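Local atomic coordinates of galactose mutarotase-like protein (Clostridium acetobutylicum, PDB entry 3OS7), a protein that probably binds carbohydrate and interconverts the anomers of aldose sugars, as an aldose 1-epimerase (galactose mutarotase) would. Residues I33-V41 / F65-V76; F111-H120 / V131-K139. All blocks are in the same frame, centred on the assembly; numbering follows the deposited sequence.

Contacts 1 and 2 follow one another along the chain and have centres about 12 Å apart. They touch: Pro34 O and Trp117 N are 2.9 Å apart, as are Gly37 N and Ser115 O, and both pairs are probable hydrogen bonds that join the turn of 33-41 to the approach to strand 118-125. Pro69 also packs on Asn114, and Gln70 on Lys113. Contact 1 is the deeper, its centre about 10 Å from the centre of the chain, against about 16 Å for the centre of contact 2. Arg68 and Gln70 hydrogen-bond a tartrate, and the Phe111 side chain lies about 4 Å from a tetraethylene glycol; both molecules probably come from the crystallisation liquor.

Contact 1 (I33-V41 / F65-V76); sequences IPDVGGNVV and FKNRPQVYGLPV
Val36 supplies the main bump of this contact, pushed between the ring of Phe65 and the pyrrolidine of Pro69. Val36 CG1 lies 3.7 Å from Pro69 CB, while Val36 CB meets Phe65 CE2 at 3.6 Å. CG1 is anti to the backbone N (chi1 -173°), which turns that methyl into the groove between ring and proline and leaves CG2 beside Lys66 CB. Further along the same ring, Val41 CG1 approaches Phe65 CZ at 3.7 Å, so the two valines grip neighbouring corners of the phenyl, and Trp15 meets the ring from outside the contact.

Next to this apolar patch, the Asn39 amide fills a polar hollow made by backbone. Asn39 ND2 donates to Tyr72 O at 3.1 Å in a nearly straight bond (168°). The acceptor is only 5° out of the amide plane. Asn39 OD1 accepts from Leu74 N at 2.9 Å, and Leu74 N also makes a weak bond to Val40 O. The backbone of Gly73, at positive phi, comes close to the strand, Gly73 CA 3.9 Å from Val41 CA and 3.1 Å from Val40 O. Ile33, Gly38 and Asn39 form a G1 beta bulge at the hairpin turn between strands 28-33 and 39-45.

Two waters bridge the two backbones: one links Gly37 O, Leu74 O and Val76 N, the other Gly38 O, Val40 N and Leu74 O. Both donate to Leu74 O. The hairpin thus holds the 65-76 segment by a hydrophobic wedge on one flank and by a buried amide whose two ends are both bonded, an arrangement that fixes which way the amide is flipped.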
loop_
_atom_site.group_PDB
_atom_site.type_symbol
_atom_site.label_atom_id
_atom_site.label_comp_id
_atom_site.label_asym_id
_atom_site.label_seq_id
_atom_site.Cartn_x
_atom_site.Cartn_y
_atom_site.Cartn_z
ATOM N N ILE A 33 -9.404 -2.518 10.384
ATOM C CA ILE A 33 -10.753 -3.026 10.079
ATOM C C ILE A 33 -10.670 -4.390 9.363
ATOM O O ILE A 33 -10.593 -4.457 8.122
ATOM C CB ILE A 33 -11.565 -2.071 9.192
ATOM C CG1 ILE A 33 -11.454 -0.598 9.641
ATOM C CG2 ILE A 33 -13.052 -2.534 9.178
ATOM C CD1 ILE A 33 -11.982 -0.316 11.026
ATOM N N PRO A 34 -10.691 -5.484 10.133
ATOM C CA PRO A 34 -10.574 -6.811 9.524
ATOM C C PRO A 34 -11.597 -7.109 8.425
ATOM O O PRO A 34 -11.214 -7.638 7.372
ATOM C CB PRO A 34 -10.712 -7.761 10.716
ATOM C CG PRO A 34 -10.245 -6.953 11.880
ATOM C CD PRO A 34 -10.707 -5.551 11.601
ATOM N N ASP A 35 -12.852 -6.709 8.629
ATOM C CA ASP A 35 -13.915 -6.954 7.651
ATOM C C ASP A 35 -13.739 -6.301 6.276
ATOM O O ASP A 35 -14.360 -6.739 5.314
ATOM C CB ASP A 35 -15.258 -6.483 8.199
ATOM C CG ASP A 35 -15.928 -7.525 9.101
ATOM O OD1 ASP A 35 -15.486 -8.687 9.112
ATOM O OD2 ASP A 35 -16.897 -7.172 9.791
ATOM N N VAL A 36 -12.927 -5.243 6.192
ATOM C CA VAL A 36 -12.617 -4.636 4.912
ATOM C C VAL A 36 -11.082 -4.616 4.681
ATOM O O VAL A 36 -10.387 -3.647 4.986
ATOM C CB VAL A 36 -13.246 -3.235 4.758
ATOM C CG1 VAL A 36 -13.037 -2.717 3.366
ATOM C CG2 VAL A 36 -14.785 -3.260 5.098
ATOM N N GLY A 37 -10.575 -5.708 4.142
ATOM C CA GLY A 37 -9.182 -5.762 3.687
ATOM C C GLY A 37 -8.134 -5.773 4.762
ATOM O O GLY A 37 -6.946 -5.598 4.457
ATOM N N GLY A 38 -8.524 -5.983 6.019
ATOM C CA GLY A 38 -7.570 -5.798 7.125
ATOM C C GLY A 38 -6.907 -4.438 7.032
ATOM O O GLY A 38 -5.717 -4.282 7.328
ATOM N N ASN A 39 -7.704 -3.430 6.668
ATOM C CA ASN A 39 -7.168 -2.109 6.360
ATOM C C ASN A 39 -6.909 -1.347 7.658
ATOM O O ASN A 39 -7.821 -1.140 8.453
ATOM C CB ASN A 39 -8.167 -1.373 5.459
ATOM C CG ASN A 39 -7.615 -0.076 4.882
ATOM O OD1 ASN A 39 -6.866 0.648 5.550
ATOM N ND2 ASN A 39 -8.047 0.255 3.648
ATOM N N VAL A 40 -5.655 -0.938 7.861
ATOM C CA VAL A 40 -5.286 0.067 8.844
ATOM C C VAL A 40 -5.671 1.485 8.332
ATOM O O VAL A 40 -5.014 2.048 7.467
ATOM C CB VAL A 40 -3.791 0.001 9.213
ATOM C CG1 VAL A 40 -3.432 1.086 10.250
ATOM C CG2 VAL A 40 -3.442 -1.396 9.731
ATOM N N VAL A 41 -6.774 2.009 8.845
ATOM C CA VAL A 41 -7.362 3.263 8.389
ATOM C C VAL A 41 -6.944 4.477 9.174
ATOM O O VAL A 41 -7.202 5.607 8.758
ATOM C CB VAL A 41 -8.910 3.196 8.380
ATOM C CG1 VAL A 41 -9.365 2.146 7.394
ATOM C CG2 VAL A 41 -9.517 2.979 9.799
ATOM N N PHE A 65 -17.515 2.590 2.175
ATOM C CA PHE A 65 -16.135 2.225 2.481
ATOM C C PHE A 65 -15.774 0.885 1.825
ATOM O O PHE A 65 -14.799 0.793 1.058
ATOM C CB PHE A 65 -15.897 2.179 3.985
ATOM C CG PHE A 65 -14.505 1.722 4.369
ATOM C CD1 PHE A 65 -13.373 2.337 3.826
ATOM C CD2 PHE A 65 -14.327 0.681 5.252
ATOM C CE1 PHE A 65 -12.091 1.918 4.181
ATOM C CE2 PHE A 65 -13.041 0.249 5.596
ATOM C CZ PHE A 65 -11.929 0.867 5.065
ATOM N N LYS A 66 -16.592 -0.134 2.050
ATOM C CA LYS A 66 -16.306 -1.479 1.536
ATOM C C LYS A 66 -16.229 -1.513 0.014
ATOM O O LYS A 66 -15.456 -2.288 -0.555
ATOM C CB LYS A 66 -17.343 -2.483 2.023
ATOM C CG LYS A 66 -17.219 -3.887 1.405
ATOM C CD LYS A 66 -18.176 -4.894 2.042
ATOM C CE LYS A 66 -19.614 -4.738 1.537
ATOM N NZ LYS A 66 -20.573 -5.696 2.197
ATOM N N ASN A 67 -17.027 -0.673 -0.637
ATOM C CA ASN A 67 -17.032 -0.611 -2.096
ATOM C C ASN A 67 -15.854 0.137 -2.713
ATOM O O ASN A 67 -15.528 -0.099 -3.877
ATOM C CB ASN A 67 -18.327 0.013 -2.575
ATOM C CG ASN A 67 -19.475 -0.954 -2.515
ATOM O OD1 ASN A 67 -19.279 -2.185 -2.555
ATOM N ND2 ASN A 67 -20.678 -0.418 -2.427
ATOM N N ARG A 68 -15.207 1.002 -1.938
ATOM C CA ARG A 68 -14.019 1.751 -2.414
ATOM C C ARG A 68 -13.037 1.998 -1.258
ATOM O O ARG A 68 -12.815 3.116 -0.814
ATOM C CB ARG A 68 -14.448 3.063 -3.052
ATOM C CG ARG A 68 -13.396 3.644 -3.968
ATOM C CD ARG A 68 -13.669 5.099 -4.202
ATOM N NE ARG A 68 -12.727 5.667 -5.165
ATOM C CZ ARG A 68 -12.657 6.959 -5.437
ATOM N NH1 ARG A 68 -13.449 7.807 -4.811
ATOM N NH2 ARG A 68 -11.764 7.402 -6.300
ATOM N N PRO A 69 -12.422 0.926 -0.762
ATOM C CA PRO A 69 -11.541 1.097 0.401
ATOM C C PRO A 69 -10.160 1.601 0.011
ATOM O O PRO A 69 -9.378 2.071 0.876
ATOM C CB PRO A 69 -11.478 -0.322 0.976
ATOM C CG PRO A 69 -11.600 -1.187 -0.208
ATOM C CD PRO A 69 -12.618 -0.492 -1.086
ATOM N N GLN A 70 -9.854 1.527 -1.284
ATOM C CA GLN A 70 -8.516 1.848 -1.730
ATOM C C GLN A 70 -8.085 3.317 -1.591
ATOM O O GLN A 70 -6.909 3.614 -1.776
ATOM C CB GLN A 70 -8.300 1.410 -3.177
ATOM C CG GLN A 70 -9.170 2.096 -4.205
ATOM C CD GLN A 70 -10.411 1.328 -4.468
ATOM O OE1 GLN A 70 -10.849 0.567 -3.621
ATOM N NE2 GLN A 70 -11.020 1.533 -5.643
ATOM N N VAL A 71 -9.023 4.222 -1.312
ATOM C CA VAL A 71 -8.708 5.635 -1.070
ATOM C C VAL A 71 -8.576 6.007 0.413
ATOM O O VAL A 71 -8.503 7.178 0.745
ATOM C CB VAL A 71 -9.700 6.547 -1.785
ATOM C CG1 VAL A 71 -9.589 6.295 -3.255
ATOM C CG2 VAL A 71 -11.150 6.374 -1.263
ATOM N N TYR A 72 -8.507 4.989 1.291
ATOM C CA TYR A 72 -8.230 5.163 2.699
ATOM C C TYR A 72 -7.169 4.177 3.219
ATOM O O TYR A 72 -7.064 3.026 2.783
ATOM C CB TYR A 72 -9.492 4.925 3.529
ATOM C CG TYR A 72 -10.578 5.936 3.230
ATOM C CD1 TYR A 72 -10.522 7.217 3.780
ATOM C CD2 TYR A 72 -11.645 5.608 2.402
ATOM C CE1 TYR A 72 -11.527 8.174 3.496
ATOM C CE2 TYR A 72 -12.647 6.530 2.131
ATOM C CZ TYR A 72 -12.580 7.806 2.667
ATOM O OH TYR A 72 -13.582 8.717 2.384
ATOM N N GLY A 73 -6.420 4.646 4.194
ATOM C CA GLY A 73 -5.538 3.770 4.991
ATOM C C GLY A 73 -4.500 3.000 4.174
ATOM O O GLY A 73 -3.830 3.564 3.282
ATOM N N LEU A 74 -4.371 1.703 4.476
ATOM C CA LEU A 74 -3.378 0.826 3.845
ATOM C C LEU A 74 -4.094 -0.347 3.138
ATOM O O LEU A 74 -4.229 -1.442 3.707
ATOM C CB LEU A 74 -2.393 0.302 4.898
ATOM C CG LEU A 74 -1.523 1.330 5.628
ATOM C CD1 LEU A 74 -0.657 0.676 6.678
ATOM C CD2 LEU A 74 -0.643 2.060 4.603
ATOM N N PRO A 75 -4.582 -0.117 1.921
ATOM C CA PRO A 75 -5.261 -1.155 1.134
ATOM C C PRO A 75 -4.275 -2.085 0.448
ATOM O O PRO A 75 -3.543 -1.670 -0.444
ATOM C CB PRO A 75 -6.040 -0.356 0.083
ATOM C CG PRO A 75 -5.811 1.110 0.452
ATOM C CD PRO A 75 -4.537 1.154 1.181
ATOM N N VAL A 76 -4.308 -3.366 0.809
ATOM C CA VAL A 76 -3.413 -4.330 0.176
ATOM C C VAL A 76 -3.934 -4.788 -1.195
ATOM O O VAL A 76 -5.094 -5.151 -1.357
ATOM C CB VAL A 76 -3.100 -5.506 1.122
ATOM C CG1 VAL A 76 -4.319 -6.341 1.371
ATOM C CG2 VAL A 76 -1.933 -6.340 0.591
HETATM O O HOH W 1 -6.249 -3.632 2.910
HETATM O O HOH W 2 -3.735 -2.698 6.174
#

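Contact 2 (F111-H120 / V131-K139); sequences FIKNSKWTVH and VEVVFDFTK
Thr118 and Val134 exchange backbone hydrogen bonds as an antiparallel hydrogen-bonded pair: Thr118 N reaches Val134 O at 2.9 Å (165°), and Val134 N returns to Thr118 O. His120 N donates to Glu132 O at 2.7 Å, extending the ladder of the hairpin formed by strands 118-125 and 128-137. Between these rungs Val119 and Val133 are a non-hydrogen-bonded pair.

Before the strand, carbonyls gather donors. Phe111 O takes Asn114 N and Ser115 OG from opposite faces of its plane, and Ile112 O likewise receives Ser115 N and Trp117 NE1. Trp117 NE1 to Ile112 O is 3.0 Å, with the acceptor 3° from the ring plane, which fixes the rotation of the indole; Phe135 CB then sits 3.6 Å from the centroid of the six-membered ring of Trp117. With CG anti to the backbone N (chi1 -179°), the Phe135 ring reaches Ser115 CB and Ile112 CG2.

On the face that carries Thr118 and Val134, a water bridges Thr118 OG1 and Asp136 OD2, whose carboxylate also binds Gln152 through OD1. Glu132 OE2 bonds Ser156. Any pull of this carboxylate on the imidazole's protonation would probably be modest, since His120 NE2 stays 4.1 Å from Glu132 OE1.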
loop_
_atom_site.group_PDB
_atom_site.type_symbol
_atom_site.label_atom_id
_atom_site.label_comp_id
_atom_site.label_asym_id
_atom_site.label_seq_id
_atom_site.Cartn_x
_atom_site.Cartn_y
_atom_site.Cartn_z
ATOM N N PHE A 111 -9.214 -8.290 -5.174
ATOM C CA PHE A 111 -10.410 -8.308 -4.316
ATOM C C PHE A 111 -10.074 -8.411 -2.831
ATOM O O PHE A 111 -10.960 -8.234 -1.995
ATOM C CB PHE A 111 -11.341 -9.483 -4.696
ATOM C CG PHE A 111 -10.659 -10.806 -4.663
ATOM C CD1 PHE A 111 -10.544 -11.517 -3.480
ATOM C CD2 PHE A 111 -10.087 -11.332 -5.808
ATOM C CE1 PHE A 111 -9.860 -12.723 -3.439
ATOM C CE2 PHE A 111 -9.391 -12.516 -5.779
ATOM C CZ PHE A 111 -9.282 -13.234 -4.587
ATOM N N ILE A 112 -8.827 -8.706 -2.478
ATOM C CA ILE A 112 -8.537 -8.958 -1.075
ATOM C C ILE A 112 -8.703 -7.678 -0.246
ATOM O O ILE A 112 -9.037 -7.740 0.911
ATOM C CB ILE A 112 -7.156 -9.662 -0.804
ATOM C CG1 ILE A 112 -5.979 -8.803 -1.229
ATOM C CG2 ILE A 112 -7.109 -11.064 -1.476
ATOM C CD1 ILE A 112 -4.624 -9.482 -0.907
ATOM N N LYS A 113 -8.546 -6.520 -0.874
ATOM C CA LYS A 113 -8.782 -5.238 -0.202
ATOM C C LYS A 113 -10.255 -5.028 0.181
ATOM O O LYS A 113 -10.546 -4.209 1.037
ATOM C CB LYS A 113 -8.364 -4.053 -1.084
ATOM C CG LYS A 113 -9.140 -3.904 -2.385
ATOM C CD LYS A 113 -8.526 -2.789 -3.287
ATOM C CE LYS A 113 -9.481 -2.369 -4.337
ATOM N NZ LYS A 113 -10.114 -3.486 -5.049
ATOM N N ASN A 114 -11.157 -5.719 -0.515
ATOM C CA ASN A 114 -12.613 -5.592 -0.256
ATOM C C ASN A 114 -13.153 -6.708 0.623
ATOM O O ASN A 114 -14.326 -6.703 0.985
ATOM C CB ASN A 114 -13.392 -5.636 -1.576
ATOM C CG ASN A 114 -12.901 -4.621 -2.611
ATOM O OD1 ASN A 114 -12.101 -4.963 -3.471
ATOM N ND2 ASN A 114 -13.402 -3.386 -2.547
ATOM N N SER A 115 -12.314 -7.679 0.951
ATOM C CA SER A 115 -12.764 -8.958 1.519
ATOM C C SER A 115 -12.601 -9.024 3.021
ATOM O O SER A 115 -11.911 -8.204 3.611
ATOM C CB SER A 115 -11.992 -10.093 0.853
ATOM O OG SER A 115 -12.370 -10.156 -0.501
ATOM N N LYS A 116 -13.265 -9.988 3.652
ATOM C CA LYS A 116 -13.161 -10.143 5.108
ATOM C C LYS A 116 -11.913 -10.911 5.484
ATOM O O LYS A 116 -11.668 -11.984 4.961
ATOM C CB LYS A 116 -14.360 -10.898 5.676
ATOM C CG LYS A 116 -15.684 -10.212 5.448
ATOM C CD LYS A 116 -16.779 -10.846 6.334
ATOM C CE LYS A 116 -18.152 -10.464 5.815
ATOM N NZ LYS A 116 -19.230 -10.862 6.774
ATOM N N TRP A 117 -11.125 -10.333 6.381
ATOM C CA TRP A 117 -9.981 -10.972 6.952
ATOM C C TRP A 117 -10.333 -11.350 8.375
ATOM O O TRP A 117 -11.281 -10.793 8.946
ATOM C CB TRP A 117 -8.789 -10.026 6.939
ATOM C CG TRP A 117 -8.245 -9.701 5.577
ATOM C CD1 TRP A 117 -8.943 -9.180 4.505
ATOM C CD2 TRP A 117 -6.868 -9.734 5.163
ATOM N NE1 TRP A 117 -8.100 -8.958 3.453
ATOM C CE2 TRP A 117 -6.821 -9.286 3.825
ATOM C CE3 TRP A 117 -5.689 -10.154 5.772
ATOM C CZ2 TRP A 117 -5.630 -9.225 3.095
ATOM C CZ3 TRP A 117 -4.518 -10.100 5.052
ATOM C CH2 TRP A 117 -4.497 -9.644 3.724
ATOM N N THR A 118 -9.587 -12.288 8.950
ATOM C CA THR A 118 -9.822 -12.712 10.324
ATOM C C THR A 118 -8.628 -12.363 11.186
ATOM O O THR A 118 -7.502 -12.295 10.696
ATOM C CB THR A 118 -10.139 -14.178 10.393
ATOM O OG1 THR A 118 -9.067 -14.920 9.839
ATOM C CG2 THR A 118 -11.419 -14.466 9.578
ATOM N N VAL A 119 -8.889 -12.078 12.451
ATOM C CA VAL A 119 -7.832 -11.704 13.383
ATOM C C VAL A 119 -7.074 -12.965 13.746
ATOM O O VAL A 119 -7.662 -13.969 14.159
ATOM C CB VAL A 119 -8.391 -10.996 14.628
ATOM C CG1 VAL A 119 -7.292 -10.747 15.644
ATOM C CG2 VAL A 119 -9.049 -9.694 14.247
ATOM N N HIS A 120 -5.755 -12.920 13.590
ATOM C CA HIS A 120 -4.928 -14.092 13.772
ATOM C C HIS A 120 -4.185 -14.039 15.108
ATOM O O HIS A 120 -4.009 -15.074 15.769
ATOM C CB HIS A 120 -3.984 -14.208 12.567
ATOM C CG HIS A 120 -3.022 -15.336 12.652
ATOM N ND1 HIS A 120 -3.403 -16.653 12.467
ATOM C CD2 HIS A 120 -1.690 -15.354 12.904
ATOM C CE1 HIS A 120 -2.339 -17.431 12.600
ATOM N NE2 HIS A 120 -1.287 -16.666 12.851
ATOM N N VAL A 131 -0.628 -6.836 16.100
ATOM C CA VAL A 131 -1.904 -7.318 15.582
ATOM C C VAL A 131 -1.677 -7.934 14.211
ATOM O O VAL A 131 -1.061 -7.320 13.320
ATOM C CB VAL A 131 -2.908 -6.201 15.476
ATOM C CG1 VAL A 131 -4.181 -6.704 14.782
ATOM C CG2 VAL A 131 -3.239 -5.618 16.845
ATOM N N GLU A 132 -2.150 -9.155 14.031
ATOM C CA GLU A 132 -2.016 -9.854 12.754
ATOM C C GLU A 132 -3.375 -10.280 12.253
ATOM O O GLU A 132 -4.204 -10.775 13.034
ATOM C CB GLU A 132 -1.121 -11.102 12.891
ATOM C CG GLU A 132 0.265 -10.807 13.450
ATOM C CD GLU A 132 1.222 -12.009 13.379
ATOM O OE1 GLU A 132 0.737 -13.155 13.334
ATOM O OE2 GLU A 132 2.455 -11.788 13.356
ATOM N N VAL A 133 -3.593 -10.113 10.954
ATOM C CA VAL A 133 -4.826 -10.532 10.298
ATOM C C VAL A 133 -4.440 -11.433 9.152
ATOM O O VAL A 133 -3.364 -11.293 8.580
ATOM C CB VAL A 133 -5.695 -9.334 9.769
ATOM C CG1 VAL A 133 -6.267 -8.541 10.954
ATOM C CG2 VAL A 133 -4.879 -8.423 8.788
ATOM N N VAL A 134 -5.300 -12.380 8.836
ATOM C CA VAL A 134 -5.077 -13.255 7.704
ATOM C C VAL A 134 -6.285 -13.331 6.793
ATOM O O VAL A 134 -7.429 -13.081 7.206
ATOM C CB VAL A 134 -4.715 -14.696 8.136
ATOM C CG1 VAL A 134 -3.390 -14.718 8.899
ATOM C CG2 VAL A 134 -5.828 -15.317 8.947
ATOM N N PHE A 135 -6.003 -13.632 5.540
ATOM C CA PHE A 135 -7.017 -13.915 4.545
ATOM C C PHE A 135 -6.754 -15.295 3.971
ATOM O O PHE A 135 -5.708 -15.525 3.368
ATOM C CB PHE A 135 -6.955 -12.920 3.397
ATOM C CG PHE A 135 -8.012 -13.181 2.357
ATOM C CD1 PHE A 135 -9.334 -12.877 2.613
ATOM C CD2 PHE A 135 -7.704 -13.788 1.185
ATOM C CE1 PHE A 135 -10.308 -13.151 1.689
ATOM C CE2 PHE A 135 -8.679 -14.086 0.250
ATOM C CZ PHE A 135 -9.971 -13.765 0.495
ATOM N N ASP A 136 -7.713 -16.190 4.157
ATOM C CA ASP A 136 -7.630 -17.564 3.663
ATOM C C ASP A 136 -8.448 -17.708 2.387
ATOM O O ASP A 136 -9.675 -17.533 2.383
ATOM C CB ASP A 136 -8.147 -18.524 4.719
ATOM C CG ASP A 136 -7.356 -18.448 6.023
ATOM O OD1 ASP A 136 -6.123 -18.661 5.977
ATOM O OD2 ASP A 136 -7.968 -18.179 7.089
ATOM N N PHE A 137 -7.763 -17.976 1.282
ATOM C CA PHE A 137 -8.411 -18.130 -0.005
ATOM C C PHE A 137 -8.514 -19.626 -0.278
ATOM O O PHE A 137 -7.495 -20.297 -0.469
ATOM C CB PHE A 137 -7.610 -17.430 -1.097
ATOM C CG PHE A 137 -8.294 -17.415 -2.453
ATOM C CD1 PHE A 137 -9.399 -16.606 -2.692
ATOM C CD2 PHE A 137 -7.792 -18.154 -3.512
ATOM C CE1 PHE A 137 -9.991 -16.571 -3.932
ATOM C CE2 PHE A 137 -8.392 -18.121 -4.750
ATOM C CZ PHE A 137 -9.475 -17.332 -4.975
ATOM N N THR A 138 -9.739 -20.135 -0.281
ATOM C CA THR A 138 -9.994 -21.561 -0.435
ATOM C C THR A 138 -10.701 -21.892 -1.734
ATOM O O THR A 138 -11.176 -21.025 -2.453
ATOM C CB THR A 138 -10.876 -22.115 0.712
ATOM O OG1 THR A 138 -12.216 -21.676 0.528
ATOM C CG2 THR A 138 -10.373 -21.661 2.068
ATOM N N LYS A 139 -10.779 -23.190 -1.992
ATOM C CA LYS A 139 -11.473 -23.738 -3.136
ATOM C C LYS A 139 -12.951 -23.362 -3.149
ATOM O O LYS A 139 -13.591 -23.465 -4.183
ATOM C CB LYS A 139 -11.389 -25.261 -3.107
ATOM C CG LYS A 139 -10.042 -25.839 -3.380
ATOM C CD LYS A 139 -10.026 -27.357 -3.051
ATOM C CE LYS A 139 -8.633 -27.966 -3.271
ATOM N NZ LYS A 139 -8.202 -27.829 -4.699
HETATM O O HOH W 3 -9.567 -16.201 7.650
#